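Local coordinates for protein predicted metal-dependent hydrolase of the TIM-barrel fold (Lactobacillus casei, PDB 2QPX) that is a putative zinc-dependent hydrolase of the amidohydrolase superfamily, binding a pair of zinc ions in a TIM-barrel, with its substrate unknown, at residues Arg299-Ala304 against Lys334-Ala339; Ser6-Gln11 against Trp355-Cys360; Gly241-Met246 against Gly273-Val278. All blocks are in the same frame, centred on the assembly; numbering follows the deposited sequence. Where two conformers were deposited one is given.

Interaction 1 of 3, residues Arg299-Ala304 against Lys334-Ala339; sequences RVFNEA and KQALVA
Phe301 and Leu337 meet because each first torsion carries a side chain into the gap between two helices: CG of Phe301 is anti to its own backbone N (chi1 -179°), which extends the ring toward segment 334-339, while CG of Leu337 is anti to its carbonyl carbon (chi1 -65°), which brings one methyl branch back although the CA-CB bond of this leucine points away. That branch, CD2, reaches the far end of the ring, 3.6 Å from Phe301 CZ and 3.8 Å from Phe301 CE1, so the two side chains cross at a slant and the methyl sits obliquely to the ring. At the near end of the same side chain Phe301 CB rests on Ala336 CB at 3.9 Å. The small alanine lets the backbones come close, with Phe301 CA and Ala336 CA 6.6 Å apart, and the phenylalanine thus lies along two successive residues of the second helix, its CB on Ala336 and the far end of its ring on Leu337. No direct hydrogen bond joins the segments. Beside this apolar strip one water lies 2.9 Å from Asn302 OD1 and 2.8 Å from Ala336 O, placed to link the two helices. Asn302 OD1 also approaches the Phe301 ring at its edge, in the plane, and takes a hydrogen bond from His340 ND1; the His340 ring meets Phe301 edge-to-face. Ile359 of helix 349-367 and Ile313 of strand 313-314 pack on Phe301 as well, while Arg299 forms a salt bridge with Glu306 of the second subunit. The contact is buried packing away from the zinc site, and it joins helix 297-304 to the long helix 323-342, an arrangement characteristic of the outer helical layer of a TIM-barrel.

Interaction 2 of 3, residues Ser6-Gln11 against Trp355-Cys360; sequences SEFVDQ and WINAIC. With EDO (1,2-ethanediol), chain M.
The N-terminal helix 6-11, which leads into the first strand of the TIM-barrel, packs here on helix 349-367 near the C-terminus, through Phe8 and Val9 against Ile356 and Asn357. The axes of the two short segments run 11.0 Å apart at an angle of 28°, a spacing bridged by side chains. Phe8 extends with CG trans to its backbone N (chi1 178°) and presents its rim: CE2 lies 3.7 Å from Ile356 CG2, and CZ lies 3.8 Å from Asn357 ND2, which sits at the ring edge in the ring plane. The Asn357 amide is turned 66° from the ring. Val9 CG2 meets the other end of the isoleucine, 3.9 Å from Ile356 CD1, and the two side chains cross at about a right angle. Residues at opposite ends of the sequence are thereby brought together on the outside of the barrel, where Val338 and Phe341 of helix 323-342 also pack on Val9 and Ile356 respectively. An alanine in place of Phe8 would probably leave Ile356 CG2 and the Asn357 amide without the ring edge they both rest on, opening a gap between the helices. In the conformer given, one of two, Gln11 NE2 lies 3.4 Å above one face of that ring, offset toward the rim. There it donates to Phe8 O (2.8 Å) and to a water that in turn donates to Asn357 OD1, which also accepts a hydrogen bond from Trp361 NE1. On the Ser6 side, an ethanediol, probably from the crystallisation liquor, sets C1 3.5 Å from Val9 CG1.

Interaction 3 of 3, residues Gly241-Met246 against Gly273-Val278; sequences GNPLLM and GYLASV
The ring of Tyr274 meets Leu244 CD2 obliquely, with 4.2 Å between that methyl and Tyr274 CD2; the phenol OH is hydrogen-bonded to Gly232 O of the third subunit, so this aromatic group also ties the contact to the trimer. Both segments belong to the TIM-barrel: the loop 241-246 follows strand 225-229 and helix 269-278 follows strand 260-264. Leu275 is the apolar centre on the helix. With CG turned anti to the carbonyl carbon (chi1 -66°), it divides its two methyls between the loop residues. CD1 lies 3.6 Å from Pro243 O and 3.9 Å from Pro243 CB, so it packs on both the backbone and the ring of the proline, while CD2 lies 4.1 Å from Leu244 CD2. The two leucines are set at a slant to each other. One methyl of Leu244 therefore touches both Tyr274 and Leu275, which follow one another on the helix. No hydrogen bond crosses between the segments, and the contact is buried, its touching side-chain atoms all carbon. Glu271 of the same helix packs on Pro243 and Leu244 too, and Val229 and Leu262 of the neighbouring strands adjoin Pro243, which places the loop between the barrel strands and the outer helix. The side chain of Pro243 is about 10 Å from those of the zinc ligands His228 and His264, near the metal site but not part of it. Each segment also has a side-chain to backbone hydrogen bond of its own. Ser277 OG donates to Tyr274 O at 2.7 Å, in the carbonyl plane and on a lone pair. In the loop an Asx turn holds the start of the 3-10 segment: Leu244 N donates to Asn242 OD1 over 3.0 Å, tilted 30° from the carbonyl plane.

Overall arrangement
Interactions 1 and 2 form one continuous patch, their centres 12 Å apart, on the same side of the chain's centre. Helix 323-342 joins them: Lys334 NZ lies 2.9 Å from Val9 O, Val338 CG2 lies 3.8 Å from Val9 CB, and Leu337 also packs on Cys360. Interaction 3 stands apart, its centre 19 Å from that of interaction 1 and 26 Å from that of interaction 2. Along the chain, interaction 3 closes before interaction 1 opens, and the span bridged by interaction 2 encloses both. Interaction 3 comes nearer the metal site, with the Pro243 side chain about 13 Å from a zinc ion; interactions 1 and 2 lie away from it. Interactions 1 and 3 both touch the third subunit.

Interaction 1 of 3, residues Arg299-Ala304 against Lys334-Ala339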
# COMPACT_ATOMS: atom_id res chain seq x y z
N ARG A 299 -6.26 11.15 -4.93
CA ARG A 299 -5.59 9.88 -5.22
C ARG A 299 -6.13 8.75 -4.37
O ARG A 299 -6.32 7.63 -4.86
CB ARG A 299 -4.07 9.97 -5.14
CG ARG A 299 -3.43 9.91 -3.82
CD ARG A 299 -1.86 9.94 -3.95
NE ARG A 299 -1.49 11.23 -4.53
CZ ARG A 299 -1.25 12.33 -3.85
NH1 ARG A 299 -1.23 12.35 -2.51
NH2 ARG A 299 -0.98 13.44 -4.54
N VAL A 300 -6.44 9.04 -3.10
CA VAL A 300 -7.08 8.05 -2.23
C VAL A 300 -8.46 7.65 -2.72
O VAL A 300 -8.79 6.46 -2.77
CB VAL A 300 -7.08 8.48 -0.73
CG1 VAL A 300 -7.93 7.54 0.12
CG2 VAL A 300 -5.61 8.51 -0.23
N PHE A 301 -9.27 8.62 -3.17
CA PHE A 301 -10.55 8.28 -3.75
C PHE A 301 -10.35 7.35 -4.95
O PHE A 301 -11.03 6.31 -5.10
CB PHE A 301 -11.33 9.53 -4.15
CG PHE A 301 -12.66 9.22 -4.73
CD1 PHE A 301 -13.76 9.03 -3.89
CD2 PHE A 301 -12.82 9.01 -6.08
CE1 PHE A 301 -14.98 8.66 -4.43
CE2 PHE A 301 -14.03 8.62 -6.60
CZ PHE A 301 -15.11 8.46 -5.80
N ASN A 302 -9.45 7.74 -5.85
CA ASN A 302 -9.24 6.95 -7.04
C ASN A 302 -8.82 5.53 -6.70
O ASN A 302 -9.30 4.57 -7.29
CB ASN A 302 -8.16 7.58 -7.92
CG ASN A 302 -8.56 8.91 -8.52
OD1 ASN A 302 -9.75 9.25 -8.61
ND2 ASN A 302 -7.54 9.68 -8.97
N GLU A 303 -7.89 5.40 -5.78
CA GLU A 303 -7.39 4.08 -5.37
C GLU A 303 -8.52 3.24 -4.75
O GLU A 303 -8.66 2.05 -5.04
CB GLU A 303 -6.22 4.21 -4.38
CG GLU A 303 -4.92 4.73 -4.97
CD GLU A 303 -3.91 5.16 -3.91
OE1 GLU A 303 -3.97 4.65 -2.77
OE2 GLU A 303 -3.04 6.03 -4.23
N ALA A 304 -9.33 3.91 -3.94
CA ALA A 304 -10.45 3.30 -3.22
C ALA A 304 -11.49 2.66 -4.13
O ALA A 304 -12.11 1.67 -3.75
CB ALA A 304 -11.13 4.35 -2.29
N LYS A 334 -15.65 16.60 -2.80
CA LYS A 334 -16.31 17.05 -4.02
C LYS A 334 -15.29 17.28 -5.13
O LYS A 334 -15.52 16.90 -6.29
CB LYS A 334 -17.18 18.27 -3.75
CG LYS A 334 -18.51 17.91 -3.11
CD LYS A 334 -19.47 19.10 -3.03
CE LYS A 334 -20.88 18.60 -2.78
NZ LYS A 334 -21.96 19.65 -2.97
N GLN A 335 -14.12 17.85 -4.81
CA GLN A 335 -13.04 17.99 -5.80
C GLN A 335 -12.59 16.63 -6.34
O GLN A 335 -12.35 16.46 -7.56
CB GLN A 335 -11.86 18.75 -5.20
CG GLN A 335 -10.69 18.89 -6.14
CD GLN A 335 -9.55 19.67 -5.53
OE1 GLN A 335 -9.23 20.81 -5.96
NE2 GLN A 335 -8.93 19.08 -4.54
N ALA A 336 -12.47 15.65 -5.45
CA ALA A 336 -12.08 14.29 -5.86
C ALA A 336 -13.08 13.71 -6.84
O ALA A 336 -12.70 13.01 -7.80
CB ALA A 336 -11.90 13.38 -4.65
N LEU A 337 -14.37 13.92 -6.58
CA LEU A 337 -15.40 13.38 -7.44
C LEU A 337 -15.30 13.99 -8.85
O LEU A 337 -15.39 13.26 -9.84
CB LEU A 337 -16.76 13.64 -6.88
CG LEU A 337 -17.14 12.97 -5.56
CD1 LEU A 337 -18.51 13.52 -5.09
CD2 LEU A 337 -17.16 11.46 -5.69
N VAL A 338 -15.14 15.31 -8.92
CA VAL A 338 -15.00 15.94 -10.26
C VAL A 338 -13.80 15.41 -11.01
O VAL A 338 -13.90 15.09 -12.20
CB VAL A 338 -14.89 17.48 -10.13
CG1 VAL A 338 -14.60 18.17 -11.49
CG2 VAL A 338 -16.15 18.05 -9.50
N ALA A 339 -12.65 15.30 -10.34
CA ALA A 339 -11.41 14.87 -10.97
C ALA A 339 -11.54 13.42 -11.43
O ALA A 339 -11.04 13.07 -12.47
CB ALA A 339 -10.23 15.02 -10.01
O HOH W 1 -10.08 12.02 -7.89

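Interaction 2 of 3, residues Ser6-Gln11 against Trp355-Cys360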
# COMPACT_ATOMS: atom_id res chain seq x y z
N SER A 6 -18.14 19.90 -12.61
CA SER A 6 -17.96 20.86 -11.51
C SER A 6 -19.28 21.48 -11.06
O SER A 6 -19.61 21.51 -9.88
CB SER A 6 -16.95 21.96 -11.89
OG SER A 6 -16.48 22.66 -10.75
N GLU A 7 -20.06 22.01 -12.00
CA GLU A 7 -21.29 22.69 -11.62
C GLU A 7 -22.32 21.72 -11.01
O GLU A 7 -22.98 22.03 -10.02
CB GLU A 7 -21.80 23.45 -12.86
CG GLU A 7 -23.17 24.01 -12.81
CD GLU A 7 -23.49 24.72 -14.13
OE1 GLU A 7 -22.74 25.66 -14.48
OE2 GLU A 7 -24.44 24.29 -14.83
N PHE A 8 -22.41 20.52 -11.58
CA PHE A 8 -23.26 19.48 -11.04
C PHE A 8 -22.88 19.12 -9.59
O PHE A 8 -23.72 19.07 -8.71
CB PHE A 8 -23.19 18.20 -11.89
CG PHE A 8 -24.03 17.09 -11.33
CD1 PHE A 8 -25.40 17.10 -11.47
CD2 PHE A 8 -23.46 16.04 -10.61
CE1 PHE A 8 -26.20 16.13 -10.94
CE2 PHE A 8 -24.29 15.04 -10.08
CZ PHE A 8 -25.63 15.08 -10.21
N VAL A 9 -21.58 18.87 -9.38
CA VAL A 9 -21.11 18.47 -8.05
C VAL A 9 -21.28 19.62 -7.03
O VAL A 9 -21.60 19.38 -5.87
CB VAL A 9 -19.68 17.94 -8.12
CG1 VAL A 9 -19.10 17.75 -6.70
CG2 VAL A 9 -19.66 16.64 -8.90
N ASP A 10 -21.15 20.87 -7.48
CA ASP A 10 -21.41 21.99 -6.59
C ASP A 10 -22.80 21.91 -5.94
O ASP A 10 -22.96 22.25 -4.77
CB ASP A 10 -21.32 23.33 -7.35
CG ASP A 10 -19.91 23.78 -7.58
OD1 ASP A 10 -18.97 23.30 -6.91
OD2 ASP A 10 -19.74 24.67 -8.45
N GLN A 11 -23.79 21.48 -6.70
CA GLN A 11 -25.16 21.46 -6.21
C GLN A 11 -25.61 20.14 -5.56
O GLN A 11 -26.72 20.06 -5.04
CB GLN A 11 -26.15 21.90 -7.30
CG GLN A 11 -26.23 21.02 -8.50
CD GLN A 11 -27.09 19.79 -8.27
OE1 GLN A 11 -28.28 19.93 -7.96
NE2 GLN A 11 -26.50 18.58 -8.42
N TRP A 355 -23.95 7.92 -10.16
CA TRP A 355 -22.96 7.45 -9.21
C TRP A 355 -22.57 8.52 -8.20
O TRP A 355 -22.46 8.25 -6.97
CB TRP A 355 -21.76 6.90 -9.95
CG TRP A 355 -21.98 5.52 -10.55
CD1 TRP A 355 -22.87 4.58 -10.13
CD2 TRP A 355 -21.21 4.92 -11.57
NE1 TRP A 355 -22.70 3.41 -10.85
CE2 TRP A 355 -21.67 3.58 -11.72
CE3 TRP A 355 -20.14 5.35 -12.36
CZ2 TRP A 355 -21.15 2.71 -12.66
CZ3 TRP A 355 -19.61 4.46 -13.31
CH2 TRP A 355 -20.11 3.16 -13.42
N ILE A 356 -22.41 9.76 -8.67
CA ILE A 356 -22.11 10.89 -7.76
C ILE A 356 -23.26 11.06 -6.73
O ILE A 356 -23.01 11.22 -5.52
CB ILE A 356 -21.81 12.19 -8.59
CG1 ILE A 356 -20.45 12.07 -9.27
CG2 ILE A 356 -21.96 13.45 -7.69
CD1 ILE A 356 -20.22 13.07 -10.45
N ASN A 357 -24.50 11.02 -7.19
CA ASN A 357 -25.63 11.10 -6.30
C ASN A 357 -25.62 9.95 -5.24
O ASN A 357 -25.90 10.19 -4.07
CB ASN A 357 -26.95 11.10 -7.06
CG ASN A 357 -27.34 12.46 -7.60
OD1 ASN A 357 -27.14 13.47 -6.94
ND2 ASN A 357 -27.97 12.47 -8.79
N ALA A 358 -25.34 8.73 -5.69
CA ALA A 358 -25.26 7.56 -4.82
C ALA A 358 -24.28 7.83 -3.69
O ALA A 358 -24.58 7.67 -2.50
CB ALA A 358 -24.84 6.33 -5.67
N ILE A 359 -23.08 8.25 -4.08
CA ILE A 359 -21.98 8.41 -3.13
C ILE A 359 -22.25 9.53 -2.11
O ILE A 359 -22.01 9.37 -0.91
CB ILE A 359 -20.68 8.66 -3.88
CG1 ILE A 359 -20.32 7.47 -4.79
CG2 ILE A 359 -19.53 8.97 -2.92
CD1 ILE A 359 -19.19 7.74 -5.83
N CYS A 360 -22.75 10.68 -2.60
CA CYS A 360 -22.90 11.85 -1.78
C CYS A 360 -24.06 11.77 -0.76
O CYS A 360 -23.96 12.31 0.34
CB CYS A 360 -22.99 13.10 -2.68
SG CYS A 360 -21.43 13.52 -3.42
C1 EDO M . -17.45 20.80 -7.00
O1 EDO M . -17.10 21.59 -8.14
C2 EDO M . -16.29 20.99 -6.06
O2 EDO M . -15.09 20.68 -6.76
O HOH W 2 -27.99 16.09 -7.28

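Interaction 3 of 3, residues Gly241-Met246 against Gly273-Val278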
# COMPACT_ATOMS: atom_id res chain seq x y z
N GLY A 241 -5.46 -2.73 12.16
CA GLY A 241 -6.61 -2.03 11.60
C GLY A 241 -6.89 -2.36 10.15
O GLY A 241 -7.67 -1.64 9.52
N ASN A 242 -6.19 -3.35 9.60
CA ASN A 242 -6.38 -3.78 8.21
C ASN A 242 -7.73 -4.52 8.15
O ASN A 242 -7.91 -5.57 8.79
CB ASN A 242 -5.22 -4.69 7.77
CG ASN A 242 -5.29 -5.08 6.30
OD1 ASN A 242 -6.38 -5.18 5.70
ND2 ASN A 242 -4.11 -5.32 5.69
N PRO A 243 -8.69 -4.02 7.36
CA PRO A 243 -10.01 -4.63 7.40
C PRO A 243 -10.10 -6.03 6.79
O PRO A 243 -11.10 -6.72 7.02
CB PRO A 243 -10.86 -3.63 6.62
CG PRO A 243 -9.91 -3.02 5.65
CD PRO A 243 -8.63 -2.90 6.42
N LEU A 244 -9.06 -6.49 6.08
CA LEU A 244 -8.99 -7.90 5.68
C LEU A 244 -9.07 -8.81 6.91
O LEU A 244 -9.52 -9.95 6.79
CB LEU A 244 -7.72 -8.19 4.89
CG LEU A 244 -7.50 -7.45 3.57
CD1 LEU A 244 -6.17 -7.84 2.92
CD2 LEU A 244 -8.71 -7.66 2.62
N LEU A 245 -8.66 -8.30 8.07
CA LEU A 245 -8.69 -9.09 9.29
C LEU A 245 -10.13 -9.37 9.76
O LEU A 245 -10.37 -10.28 10.56
CB LEU A 245 -7.87 -8.42 10.39
CG LEU A 245 -6.37 -8.27 10.12
CD1 LEU A 245 -5.71 -7.32 11.13
CD2 LEU A 245 -5.70 -9.63 10.08
N MSE A 246 -11.10 -8.60 9.22
CA MSE A 246 -12.52 -8.77 9.55
C MSE A 246 -13.21 -9.85 8.75
O MSE A 246 -14.42 -10.01 8.87
CB MSE A 246 -13.31 -7.46 9.29
CG MSE A 246 -12.85 -6.31 10.11
SE MSE A 246 -13.79 -4.74 9.66
CE MSE A 246 -15.45 -5.23 10.24
N GLY A 273 -12.26 -1.34 -0.50
CA GLY A 273 -12.97 -1.37 -1.78
C GLY A 273 -13.03 -2.76 -2.37
O GLY A 273 -14.05 -3.16 -2.94
N TYR A 274 -11.94 -3.50 -2.26
CA TYR A 274 -11.93 -4.93 -2.60
C TYR A 274 -13.02 -5.67 -1.83
O TYR A 274 -13.83 -6.41 -2.44
CB TYR A 274 -10.53 -5.55 -2.38
CG TYR A 274 -10.63 -7.05 -2.33
CD1 TYR A 274 -10.85 -7.78 -3.48
CD2 TYR A 274 -10.64 -7.72 -1.11
CE1 TYR A 274 -11.06 -9.16 -3.40
CE2 TYR A 274 -10.82 -9.08 -1.03
CZ TYR A 274 -11.03 -9.79 -2.17
OH TYR A 274 -11.23 -11.15 -2.09
N LEU A 275 -13.06 -5.50 -0.51
CA LEU A 275 -14.08 -6.18 0.29
C LEU A 275 -15.51 -5.82 -0.16
O LEU A 275 -16.36 -6.69 -0.25
CB LEU A 275 -13.90 -5.92 1.77
CG LEU A 275 -12.65 -6.51 2.39
CD1 LEU A 275 -12.47 -5.85 3.78
CD2 LEU A 275 -12.78 -8.04 2.49
N ALA A 276 -15.73 -4.57 -0.55
CA ALA A 276 -17.02 -4.12 -1.02
C ALA A 276 -17.41 -4.85 -2.31
O ALA A 276 -18.57 -5.06 -2.56
CB ALA A 276 -17.04 -2.61 -1.21
N SER A 277 -16.43 -5.21 -3.12
CA SER A 277 -16.64 -5.90 -4.38
C SER A 277 -16.99 -7.37 -4.25
O SER A 277 -17.48 -7.95 -5.22
CB SER A 277 -15.42 -5.73 -5.31
OG SER A 277 -14.35 -6.65 -5.05
N VAL A 278 -16.74 -7.98 -3.08
CA VAL A 278 -16.98 -9.43 -2.91
C VAL A 278 -17.91 -9.79 -1.75
O VAL A 278 -18.33 -10.93 -1.66
CB VAL A 278 -15.66 -10.23 -2.85
CG1 VAL A 278 -14.85 -10.13 -4.17
CG2 VAL A 278 -14.79 -9.80 -1.65